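Local coordinates for YycN protein (Bacillus subtilis, PDB 1ON0) that probably transfers acyl groups, most likely acetyl, as a member of the GNAT acetyltransferase family, although its acceptor substrate is unknown, at residues 29-34 against 128-133; 78-83 against 87-92; 94-99 against 104-109; 108-113 against 137-142. All coordinates share one frame; numbering follows the deposited sequence.

Contact 1 (29-34 against 128-133); sequences VKAGTW and HVFAHN
Lys30 and Ala31, in the last turn of helix 10-31, meet Phe130 and His132 in a small surface contact that joins this helix end to the loop between strand 124-127 and helix 134-142. The imidazole of His132 is the centre of it. With CG between the backbone N and the carbonyl carbon (chi1 63°), the ring turns one face to Lys30, whose CB makes a CH-pi contact 4.0 Å from the His132 ring centroid. From there the lysine chain crosses the histidine at about a right angle and, bending at chi3, carries its NZ to 3.7 Å from His132 CD2. The opposite ring face is backed by Phe130 CB, brought there by the type I beta turn from Phe130 to Asn133. Alongside, Ala31 CB rests 3.9 Å from Phe130 CD2. The polar partner of His132 lies one turn earlier on the helix, where Glu27 OE2 is hydrogen-bonded to NE2. Replacing His132 by an alanine is likely to leave the Glu27 carboxylate without this partner and Lys30 CB without a ring to lie on. Carbon on both faces probably restrains the ring's tilt, while the bond to Glu27 limits its rotation.

Contact 2 (78-83 against 87-92); sequences IHAEPE and QEAFIY
His79 and Phe90 form an antiparallel hydrogen-bonded pair where strands 72-79 and 88-96 meet near the turn of their beta hairpin. His79 N donates to Phe90 O at 2.7 Å, in the carbonyl plane; the return bond, from Phe90 N to His79 O, is bent and less certain in position. Phe90 O also receives a CA-H contact from Ile78 CA at 3.1 Å.

Side-chain torsions separate two faces. On one, His79 holds CG anti to its backbone N (chi1 171°) and lies side by side with Tyr92, both pointing the same way. His79 CB meets the tyrosine at its ring edge, 3.5 Å from Tyr92 CE2. Phe90 turns a ring edge to the same tyrosine, its CD1 standing 3.5 Å above the centre of the Tyr92 ring plane. Trp77 also meets Tyr92, and His60 meets His79.

On the other face, Ile78 places CG1 between N and the carbonyl carbon (chi1 76°). Its CG2 branch then reaches Ile91 CG1 at 4.1 Å, while CD1 at the far end approaches Ala89 CB at 4.4 Å.

The chemistry implies a division of labour: main-chain bonding sets the pairing, aliphatic branches fill the buried isoleucine face, and aromatic rings cover the other.

Contact 3 (94-99 against 104-109); sequences FGLYEP and GYAKQA. With SO4 (sulfate ion), chain G.
Leu96 and Phe94 pack against Tyr105, Ala106 and Ala109 at the start of the crossover of a beta-alpha-beta unit, where strand 88-96 gives way to helix 105-119. The axes of strand 94-96 and helix 105-109 approach to 8.8 Å, their N-to-C directions 145° apart.

The tight part is apolar. Phe94, its CG anti to the backbone N (chi1 159°), sends its ring edge under the helix. Phe94 CE1 lies 3.8 Å from Ala109 CB. Phe94 CZ is 3.6 Å from Ala106 O, which sits close to the ring plane. Leu96 works mainly through CD2, which lies 3.4 Å from Ala106 N and 3.7 Å from Tyr105 CB. Small alanines let the strand side chains come this near, and Leu65 of strand 60-66 touches Phe94, Leu96 and Ala109.

The loose side is the other Leu96 branch, where CD1 stays 4.4 Å from Ala109 CB. Beside this apolar packing the helix start grips a sulfate, probably from the crystallisation liquor, through backbone N-H groups. Residues Arg101 to Ala106 match the Arg-x-x-Gly-x-Gly/Ala signature of GNAT enzymes, which in relatives cradles the coenzyme A pyrophosphate; the anion probably marks that place. Gly102 N and Gly104 N both donate to it, Gly104 with a positive phi at the N-cap. Last, Ala106 N reaches sulfate O3 at 3.0 Å, with an N-H...O angle of 161°.

Contact 4 (108-113 against 137-142); sequences QALAAL and RKLYEQ
Leu110 reaches from helix 105-119 to Leu139 and Tyr140 of helix 134-142. All the direct contact is apolar. Leu110 and Leu139 approach tip to tip, CD2 toward CD1, though the model sets these methyls too close, and the detail of this meeting is doubtful. The same Leu110 CD2 lies obliquely beside the tyrosine ring, 3.7 Å from Tyr140 CD1 and 4.0 Å from Tyr140 CE1, the two side chains crossing at about a right angle. The tyrosine comes to this methyl because its CG sits beside the backbone N, anti to the carbonyl carbon (chi1 -62°), which swings the ring toward the neighbouring helix. Phe94 of strand 88-96 touches both Leu110 and Tyr140 and so closes the group on the sheet side.

Polar interactions stay at the margins. Thr143 OG1 is hydrogen-bonded to Tyr140 O, and Leu110 packs on Thr143. Earlier in helix 134-142, Arg137 is held by a salt bridge to Glu147 and a hydrogen bond to Ala131 O. In the other helix, the main-chain bonds from Leu113 N to Ala109 O and Leu110 O are weak.

Two helices joined over strand 88-96, with the side chain of Leu139 about 5 Å from a bound sulfate, probably from the crystallisation liquor, fit the GNAT fold and the flank of its probable coenzyme A site.

Contacts 2, 3 and 4 follow the chain through hairpin, beta-alpha-beta crossover and helix pair, whereas contact 1 ties helix 10-31 to the loop just before helix 134-142, enclosing contacts 2 and 3 in sequence and alternating with contact 4. Contacts 2 and 3 lie on the same strand, 88-96, with centres 21 Å apart on opposite sides of the chain's centre. Contacts 3 and 4 share Gln108 and Ala109 of helix 105-119, and their centres are about 9 Å apart. Ile91 meets Leu113 to join contacts 2 and 4, and Val129 links contact 1 to Arg137 and Tyr140. Contact 3, with contact 4 beside it, thus marks the probable coenzyme A site, while contacts 1 and 2 lie well away from it.

Contact 1 (29-34 against 128-133)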
# COMPACT_ATOMS: atom_id res chain seq x y z
N VAL B 29 -25.13 -4.92 -16.22
CA VAL B 29 -26.29 -4.08 -15.92
C VAL B 29 -25.83 -2.65 -15.68
O VAL B 29 -26.45 -1.71 -16.16
CB VAL B 29 -27.03 -4.54 -14.66
CG1 VAL B 29 -28.09 -3.52 -14.29
CG2 VAL B 29 -27.66 -5.89 -14.91
N LYS B 30 -24.73 -2.50 -14.95
CA LYS B 30 -24.19 -1.18 -14.67
C LYS B 30 -23.86 -0.46 -15.97
O LYS B 30 -24.17 0.71 -16.14
CB LYS B 30 -22.93 -1.27 -13.79
CG LYS B 30 -23.19 -1.73 -12.36
CD LYS B 30 -21.93 -1.69 -11.49
CE LYS B 30 -21.44 -0.27 -11.25
NZ LYS B 30 -20.12 -0.29 -10.54
N ALA B 31 -23.22 -1.18 -16.88
CA ALA B 31 -22.85 -0.59 -18.18
C ALA B 31 -24.11 -0.26 -18.99
O ALA B 31 -24.06 0.53 -19.94
CB ALA B 31 -21.96 -1.57 -18.95
N GLY B 32 -25.23 -0.87 -18.60
CA GLY B 32 -26.49 -0.65 -19.28
C GLY B 32 -26.67 -1.66 -20.39
O GLY B 32 -27.67 -1.64 -21.09
N THR B 33 -25.69 -2.54 -20.55
CA THR B 33 -25.73 -3.55 -21.60
C THR B 33 -26.85 -4.56 -21.44
O THR B 33 -27.62 -4.81 -22.38
CB THR B 33 -24.37 -4.30 -21.69
OG1 THR B 33 -23.32 -3.34 -21.83
CG2 THR B 33 -24.35 -5.24 -22.90
N TRP B 34 -26.96 -5.16 -20.25
CA TRP B 34 -28.02 -6.14 -20.01
C TRP B 34 -28.99 -5.67 -18.97
O TRP B 34 -28.61 -5.01 -18.01
CB TRP B 34 -27.45 -7.48 -19.54
CG TRP B 34 -26.52 -8.16 -20.49
CD1 TRP B 34 -26.45 -7.99 -21.85
CD2 TRP B 34 -25.58 -9.18 -20.17
NE1 TRP B 34 -25.53 -8.85 -22.39
CE2 TRP B 34 -24.98 -9.60 -21.38
CE3 TRP B 34 -25.20 -9.81 -18.97
CZ2 TRP B 34 -24.01 -10.61 -21.43
CZ3 TRP B 34 -24.23 -10.80 -19.02
CH2 TRP B 34 -23.66 -11.20 -20.25
N HIS B 128 -10.54 -6.61 -21.54
CA HIS B 128 -11.72 -5.75 -21.61
C HIS B 128 -11.99 -5.16 -20.24
O HIS B 128 -11.88 -5.83 -19.21
CB HIS B 128 -12.94 -6.55 -22.07
CG HIS B 128 -14.25 -5.86 -21.81
ND1 HIS B 128 -14.75 -5.69 -20.54
CD2 HIS B 128 -15.15 -5.30 -22.65
CE1 HIS B 128 -15.91 -5.05 -20.60
NE2 HIS B 128 -16.17 -4.80 -21.87
N VAL B 129 -12.34 -3.88 -20.22
CA VAL B 129 -12.64 -3.20 -18.98
C VAL B 129 -13.87 -2.32 -19.22
O VAL B 129 -13.94 -1.61 -20.21
CB VAL B 129 -11.43 -2.33 -18.51
CG1 VAL B 129 -11.16 -1.22 -19.50
CG2 VAL B 129 -11.68 -1.78 -17.13
N PHE B 130 -14.85 -2.42 -18.32
CA PHE B 130 -16.06 -1.63 -18.43
C PHE B 130 -15.72 -0.17 -18.22
O PHE B 130 -14.98 0.18 -17.29
CB PHE B 130 -17.10 -2.04 -17.38
CG PHE B 130 -17.65 -3.42 -17.58
CD1 PHE B 130 -17.11 -4.50 -16.89
CD2 PHE B 130 -18.68 -3.65 -18.50
CE1 PHE B 130 -17.59 -5.79 -17.10
CE2 PHE B 130 -19.18 -4.93 -18.71
CZ PHE B 130 -18.62 -6.00 -18.02
N ALA B 131 -16.25 0.67 -19.09
CA ALA B 131 -16.01 2.11 -19.01
C ALA B 131 -16.18 2.63 -17.59
O ALA B 131 -15.38 3.45 -17.14
CB ALA B 131 -16.96 2.83 -19.94
N HIS B 132 -17.20 2.15 -16.87
CA HIS B 132 -17.44 2.65 -15.52
C HIS B 132 -16.37 2.24 -14.50
O HIS B 132 -16.24 2.88 -13.46
CB HIS B 132 -18.82 2.22 -15.01
CG HIS B 132 -19.00 0.74 -14.89
ND1 HIS B 132 -19.63 -0.01 -15.85
CD2 HIS B 132 -18.58 -0.13 -13.94
CE1 HIS B 132 -19.61 -1.29 -15.49
NE2 HIS B 132 -18.97 -1.38 -14.34
N ASN B 133 -15.61 1.19 -14.80
CA ASN B 133 -14.55 0.71 -13.91
C ASN B 133 -13.33 1.64 -14.03
O ASN B 133 -12.26 1.22 -14.47
CB ASN B 133 -14.13 -0.71 -14.30
CG ASN B 133 -14.46 -1.74 -13.23
OD1 ASN B 133 -15.63 -2.08 -13.02
ND2 ASN B 133 -13.44 -2.23 -12.54

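Contact 2 (78-83 against 87-92)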
# COMPACT_ATOMS: atom_id res chain seq x y z
N ILE B 78 -6.51 -16.04 -17.89
CA ILE B 78 -6.12 -15.61 -19.23
C ILE B 78 -6.32 -16.72 -20.24
O ILE B 78 -6.35 -17.91 -19.89
CB ILE B 78 -4.65 -15.15 -19.31
CG1 ILE B 78 -3.71 -16.35 -19.31
CG2 ILE B 78 -4.33 -14.21 -18.16
CD1 ILE B 78 -2.25 -15.97 -19.51
N HIS B 79 -6.45 -16.33 -21.49
CA HIS B 79 -6.63 -17.26 -22.60
C HIS B 79 -5.50 -17.04 -23.58
O HIS B 79 -5.16 -15.90 -23.89
CB HIS B 79 -7.94 -16.98 -23.31
CG HIS B 79 -8.12 -17.75 -24.58
ND1 HIS B 79 -8.20 -19.12 -24.61
CD2 HIS B 79 -8.27 -17.33 -25.86
CE1 HIS B 79 -8.41 -19.52 -25.86
NE2 HIS B 79 -8.45 -18.45 -26.63
N ALA B 80 -4.92 -18.13 -24.07
CA ALA B 80 -3.84 -18.03 -25.04
C ALA B 80 -4.23 -18.70 -26.36
O ALA B 80 -3.79 -19.81 -26.63
CB ALA B 80 -2.58 -18.70 -24.48
N GLU B 81 -5.04 -18.03 -27.17
CA GLU B 81 -5.50 -18.59 -28.45
C GLU B 81 -4.47 -19.46 -29.17
O GLU B 81 -3.26 -19.32 -28.97
CB GLU B 81 -5.97 -17.47 -29.39
CG GLU B 81 -7.46 -17.18 -29.31
CD GLU B 81 -7.77 -15.71 -29.09
OE1 GLU B 81 -8.96 -15.34 -29.18
OE2 GLU B 81 -6.83 -14.93 -28.83
N PRO B 82 -4.95 -20.37 -30.03
CA PRO B 82 -4.06 -21.27 -30.78
C PRO B 82 -3.22 -20.55 -31.84
O PRO B 82 -3.75 -19.86 -32.70
CB PRO B 82 -5.03 -22.28 -31.39
CG PRO B 82 -6.27 -21.47 -31.60
CD PRO B 82 -6.36 -20.68 -30.31
N GLU B 83 -1.90 -20.73 -31.75
CA GLU B 83 -0.97 -20.13 -32.69
C GLU B 83 -1.36 -18.70 -33.05
O GLU B 83 -1.52 -18.37 -34.23
CB GLU B 83 -0.91 -20.97 -33.97
CG GLU B 83 -0.49 -22.41 -33.76
CD GLU B 83 0.91 -22.52 -33.17
OE1 GLU B 83 1.87 -22.13 -33.86
OE2 GLU B 83 1.04 -22.99 -32.02
N GLN B 87 1.26 -13.95 -30.64
CA GLN B 87 1.42 -14.67 -29.37
C GLN B 87 0.67 -13.91 -28.27
O GLN B 87 1.12 -13.83 -27.13
CB GLN B 87 2.92 -14.78 -29.03
CG GLN B 87 3.32 -16.03 -28.24
CD GLN B 87 3.63 -17.26 -29.10
OE1 GLN B 87 4.48 -17.22 -30.00
NE2 GLN B 87 2.95 -18.37 -28.82
N GLU B 88 -0.48 -13.35 -28.63
CA GLU B 88 -1.26 -12.59 -27.68
C GLU B 88 -2.09 -13.53 -26.80
O GLU B 88 -2.26 -14.70 -27.12
CB GLU B 88 -2.18 -11.62 -28.42
CG GLU B 88 -2.63 -10.41 -27.60
CD GLU B 88 -3.39 -9.38 -28.43
OE1 GLU B 88 -3.56 -8.23 -27.97
OE2 GLU B 88 -3.83 -9.73 -29.55
N ALA B 89 -2.56 -13.01 -25.68
CA ALA B 89 -3.39 -13.79 -24.77
C ALA B 89 -4.38 -12.79 -24.19
O ALA B 89 -4.02 -11.65 -23.90
CB ALA B 89 -2.55 -14.41 -23.66
N PHE B 90 -5.63 -13.21 -24.06
CA PHE B 90 -6.65 -12.34 -23.53
C PHE B 90 -6.86 -12.57 -22.05
O PHE B 90 -6.84 -13.71 -21.57
CB PHE B 90 -7.97 -12.56 -24.27
CG PHE B 90 -9.05 -11.56 -23.91
CD1 PHE B 90 -10.11 -11.92 -23.08
CD2 PHE B 90 -9.02 -10.27 -24.42
CE1 PHE B 90 -11.14 -11.02 -22.78
CE2 PHE B 90 -10.04 -9.36 -24.12
CZ PHE B 90 -11.09 -9.74 -23.29
N ILE B 91 -7.06 -11.47 -21.33
CA ILE B 91 -7.30 -11.54 -19.90
C ILE B 91 -8.81 -11.49 -19.68
O ILE B 91 -9.42 -10.41 -19.63
CB ILE B 91 -6.65 -10.35 -19.19
CG1 ILE B 91 -5.13 -10.40 -19.40
CG2 ILE B 91 -6.97 -10.40 -17.70
CD1 ILE B 91 -4.41 -9.15 -19.01
N TYR B 92 -9.43 -12.66 -19.56
CA TYR B 92 -10.86 -12.71 -19.33
C TYR B 92 -11.21 -12.16 -17.96
O TYR B 92 -12.26 -11.55 -17.80
CB TYR B 92 -11.39 -14.16 -19.46
CG TYR B 92 -11.74 -14.55 -20.88
CD1 TYR B 92 -12.78 -13.92 -21.55
CD2 TYR B 92 -10.96 -15.46 -21.59
CE1 TYR B 92 -13.03 -14.17 -22.90
CE2 TYR B 92 -11.21 -15.72 -22.94
CZ TYR B 92 -12.24 -15.06 -23.59
OH TYR B 92 -12.44 -15.23 -24.94

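Contact 3 (94-99 against 104-109)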
# COMPACT_ATOMS: atom_id res chain seq x y z
N PHE B 94 -9.58 -10.56 -13.97
CA PHE B 94 -8.53 -10.21 -13.04
C PHE B 94 -9.03 -9.25 -11.98
O PHE B 94 -9.71 -8.26 -12.27
CB PHE B 94 -7.36 -9.57 -13.77
CG PHE B 94 -6.49 -8.75 -12.87
CD1 PHE B 94 -5.65 -9.36 -11.96
CD2 PHE B 94 -6.56 -7.35 -12.90
CE1 PHE B 94 -4.86 -8.60 -11.09
CE2 PHE B 94 -5.78 -6.58 -12.04
CZ PHE B 94 -4.93 -7.20 -11.13
N GLY B 95 -8.68 -9.54 -10.74
CA GLY B 95 -9.13 -8.67 -9.67
C GLY B 95 -8.73 -9.29 -8.36
O GLY B 95 -8.27 -10.43 -8.31
N LEU B 96 -8.91 -8.53 -7.29
CA LEU B 96 -8.57 -8.97 -5.97
C LEU B 96 -9.82 -9.00 -5.13
O LEU B 96 -10.80 -8.32 -5.45
CB LEU B 96 -7.54 -8.02 -5.35
CG LEU B 96 -6.04 -8.25 -5.47
CD1 LEU B 96 -5.66 -8.91 -6.76
CD2 LEU B 96 -5.36 -6.91 -5.29
N TYR B 97 -9.80 -9.80 -4.07
CA TYR B 97 -10.95 -9.83 -3.19
C TYR B 97 -10.97 -8.55 -2.36
O TYR B 97 -9.92 -7.94 -2.10
CB TYR B 97 -10.91 -11.05 -2.28
CG TYR B 97 -11.01 -12.33 -3.05
CD1 TYR B 97 -9.87 -13.02 -3.44
CD2 TYR B 97 -12.26 -12.85 -3.41
CE1 TYR B 97 -9.95 -14.18 -4.18
CE2 TYR B 97 -12.36 -14.01 -4.15
CZ TYR B 97 -11.20 -14.68 -4.53
OH TYR B 97 -11.28 -15.84 -5.26
N GLU B 98 -12.17 -8.16 -1.95
CA GLU B 98 -12.40 -6.96 -1.16
C GLU B 98 -11.40 -6.78 -0.00
O GLU B 98 -10.73 -5.74 0.09
CB GLU B 98 -13.86 -6.99 -0.64
CG GLU B 98 -14.55 -5.62 -0.58
CD GLU B 98 -16.09 -5.71 -0.55
OE1 GLU B 98 -16.70 -6.12 -1.57
OE2 GLU B 98 -16.70 -5.35 0.48
N PRO B 99 -11.25 -7.78 0.88
CA PRO B 99 -10.32 -7.66 2.00
C PRO B 99 -8.82 -7.47 1.66
O PRO B 99 -8.03 -7.22 2.55
CB PRO B 99 -10.57 -8.95 2.79
CG PRO B 99 -10.95 -9.92 1.72
CD PRO B 99 -11.90 -9.11 0.88
N GLY B 104 -2.11 -2.04 -2.94
CA GLY B 104 -1.20 -1.99 -4.07
C GLY B 104 -0.82 -3.36 -4.59
O GLY B 104 0.12 -3.49 -5.37
N TYR B 105 -1.54 -4.39 -4.15
CA TYR B 105 -1.24 -5.73 -4.63
C TYR B 105 -1.67 -5.89 -6.08
O TYR B 105 -1.06 -6.65 -6.83
CB TYR B 105 -1.96 -6.81 -3.79
CG TYR B 105 -1.58 -6.85 -2.33
CD1 TYR B 105 -0.24 -6.78 -1.93
CD2 TYR B 105 -2.55 -6.98 -1.35
CE1 TYR B 105 0.12 -6.84 -0.58
CE2 TYR B 105 -2.20 -7.04 0.01
CZ TYR B 105 -0.86 -6.96 0.37
OH TYR B 105 -0.50 -6.99 1.70
N ALA B 106 -2.72 -5.17 -6.49
CA ALA B 106 -3.22 -5.28 -7.86
C ALA B 106 -2.11 -5.01 -8.86
O ALA B 106 -1.89 -5.81 -9.77
CB ALA B 106 -4.38 -4.33 -8.10
N LYS B 107 -1.40 -3.89 -8.69
CA LYS B 107 -0.31 -3.61 -9.58
C LYS B 107 0.74 -4.71 -9.50
O LYS B 107 1.25 -5.15 -10.52
CB LYS B 107 0.31 -2.26 -9.28
CG LYS B 107 1.60 -2.01 -10.03
CD LYS B 107 2.06 -0.57 -9.82
CE LYS B 107 3.52 -0.37 -10.24
NZ LYS B 107 3.76 -0.65 -11.69
N GLN B 108 1.08 -5.17 -8.30
CA GLN B 108 2.08 -6.22 -8.20
C GLN B 108 1.57 -7.51 -8.85
O GLN B 108 2.35 -8.28 -9.41
CB GLN B 108 2.46 -6.50 -6.74
CG GLN B 108 3.37 -5.45 -6.13
CD GLN B 108 3.67 -5.70 -4.66
OE1 GLN B 108 4.55 -5.06 -4.08
NE2 GLN B 108 2.93 -6.64 -4.06
N ALA B 109 0.26 -7.73 -8.76
CA ALA B 109 -0.34 -8.92 -9.34
C ALA B 109 -0.27 -8.82 -10.86
O ALA B 109 -0.21 -9.83 -11.56
CB ALA B 109 -1.79 -9.04 -8.91
S SO4 G . -5.12 -2.04 -5.00
O1 SO4 G . -4.70 -1.40 -6.25
O2 SO4 G . -4.61 -1.27 -3.85
O3 SO4 G . -4.58 -3.42 -4.95
O4 SO4 G . -6.58 -2.09 -4.92

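Contact 4 (108-113 against 137-142)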
# COMPACT_ATOMS: atom_id res chain seq x y z
N GLN B 108 1.08 -5.17 -8.30
CA GLN B 108 2.08 -6.22 -8.20
C GLN B 108 1.57 -7.51 -8.85
O GLN B 108 2.35 -8.28 -9.41
CB GLN B 108 2.46 -6.50 -6.74
CG GLN B 108 3.37 -5.45 -6.13
CD GLN B 108 3.67 -5.70 -4.66
OE1 GLN B 108 4.55 -5.06 -4.08
NE2 GLN B 108 2.93 -6.64 -4.06
N ALA B 109 0.26 -7.73 -8.76
CA ALA B 109 -0.34 -8.92 -9.34
C ALA B 109 -0.27 -8.82 -10.86
O ALA B 109 -0.21 -9.83 -11.56
CB ALA B 109 -1.79 -9.04 -8.91
N LEU B 110 -0.25 -7.59 -11.36
CA LEU B 110 -0.20 -7.38 -12.79
C LEU B 110 1.21 -7.58 -13.28
O LEU B 110 1.43 -7.91 -14.45
CB LEU B 110 -0.72 -5.99 -13.14
CG LEU B 110 -1.83 -5.96 -14.20
CD1 LEU B 110 -2.90 -6.98 -13.91
CD2 LEU B 110 -2.40 -4.57 -14.24
N ALA B 111 2.19 -7.38 -12.40
CA ALA B 111 3.58 -7.61 -12.80
C ALA B 111 3.89 -9.12 -12.77
O ALA B 111 4.77 -9.57 -13.46
CB ALA B 111 4.54 -6.85 -11.89
N ALA B 112 3.17 -9.88 -11.96
CA ALA B 112 3.41 -11.31 -11.94
C ALA B 112 2.74 -11.87 -13.19
O ALA B 112 3.13 -12.94 -13.69
CB ALA B 112 2.84 -11.96 -10.69
N LEU B 113 1.75 -11.15 -13.71
CA LEU B 113 1.05 -11.57 -14.92
C LEU B 113 2.05 -11.51 -16.07
O LEU B 113 2.24 -12.49 -16.77
CB LEU B 113 -0.12 -10.64 -15.24
CG LEU B 113 -1.21 -11.11 -16.22
CD1 LEU B 113 -1.81 -9.87 -16.85
CD2 LEU B 113 -0.67 -12.02 -17.32
N ARG B 137 -9.31 0.98 -15.10
CA ARG B 137 -8.72 1.57 -16.29
C ARG B 137 -7.45 2.31 -15.95
O ARG B 137 -6.46 2.16 -16.64
CB ARG B 137 -9.72 2.51 -16.97
CG ARG B 137 -10.92 1.80 -17.53
CD ARG B 137 -12.00 2.78 -17.95
NE ARG B 137 -11.60 3.54 -19.13
CZ ARG B 137 -12.32 4.54 -19.63
NH1 ARG B 137 -13.46 4.90 -19.05
NH2 ARG B 137 -11.89 5.18 -20.71
N LYS B 138 -7.46 3.10 -14.89
CA LYS B 138 -6.25 3.83 -14.53
C LYS B 138 -5.12 2.89 -14.17
O LYS B 138 -3.97 3.12 -14.54
CB LYS B 138 -6.50 4.81 -13.39
CG LYS B 138 -6.80 6.21 -13.89
CD LYS B 138 -6.52 7.26 -12.82
CE LYS B 138 -6.55 8.67 -13.41
NZ LYS B 138 -7.90 9.08 -13.92
N LEU B 139 -5.44 1.83 -13.45
CA LEU B 139 -4.44 0.86 -13.05
C LEU B 139 -3.83 0.24 -14.31
O LEU B 139 -2.61 0.17 -14.45
CB LEU B 139 -5.08 -0.21 -12.15
CG LEU B 139 -4.28 -1.39 -11.60
CD1 LEU B 139 -4.04 -2.37 -12.72
CD2 LEU B 139 -2.96 -0.93 -10.99
N TYR B 140 -4.67 -0.18 -15.25
CA TYR B 140 -4.13 -0.78 -16.47
C TYR B 140 -3.31 0.25 -17.24
O TYR B 140 -2.27 -0.09 -17.80
CB TYR B 140 -5.25 -1.34 -17.35
CG TYR B 140 -6.06 -2.46 -16.70
CD1 TYR B 140 -5.44 -3.61 -16.21
CD2 TYR B 140 -7.44 -2.37 -16.58
CE1 TYR B 140 -6.18 -4.63 -15.62
CE2 TYR B 140 -8.20 -3.38 -15.99
CZ TYR B 140 -7.57 -4.51 -15.52
OH TYR B 140 -8.31 -5.51 -14.97
N GLU B 141 -3.77 1.50 -17.28
CA GLU B 141 -3.02 2.52 -17.99
C GLU B 141 -1.67 2.75 -17.32
O GLU B 141 -0.67 2.94 -18.00
CB GLU B 141 -3.82 3.82 -18.07
CG GLU B 141 -5.15 3.66 -18.82
CD GLU B 141 -5.92 4.97 -18.96
OE1 GLU B 141 -5.39 5.89 -19.61
OE2 GLU B 141 -7.04 5.06 -18.42
N GLN B 142 -1.64 2.74 -15.99
CA GLN B 142 -0.39 2.93 -15.28
C GLN B 142 0.57 1.77 -15.49
O GLN B 142 1.78 1.98 -15.48
CB GLN B 142 -0.63 3.11 -13.78
CG GLN B 142 -1.22 4.46 -13.39
CD GLN B 142 -1.21 4.68 -11.89
OE1 GLN B 142 -1.88 3.98 -11.14
NE2 GLN B 142 -0.43 5.67 -11.45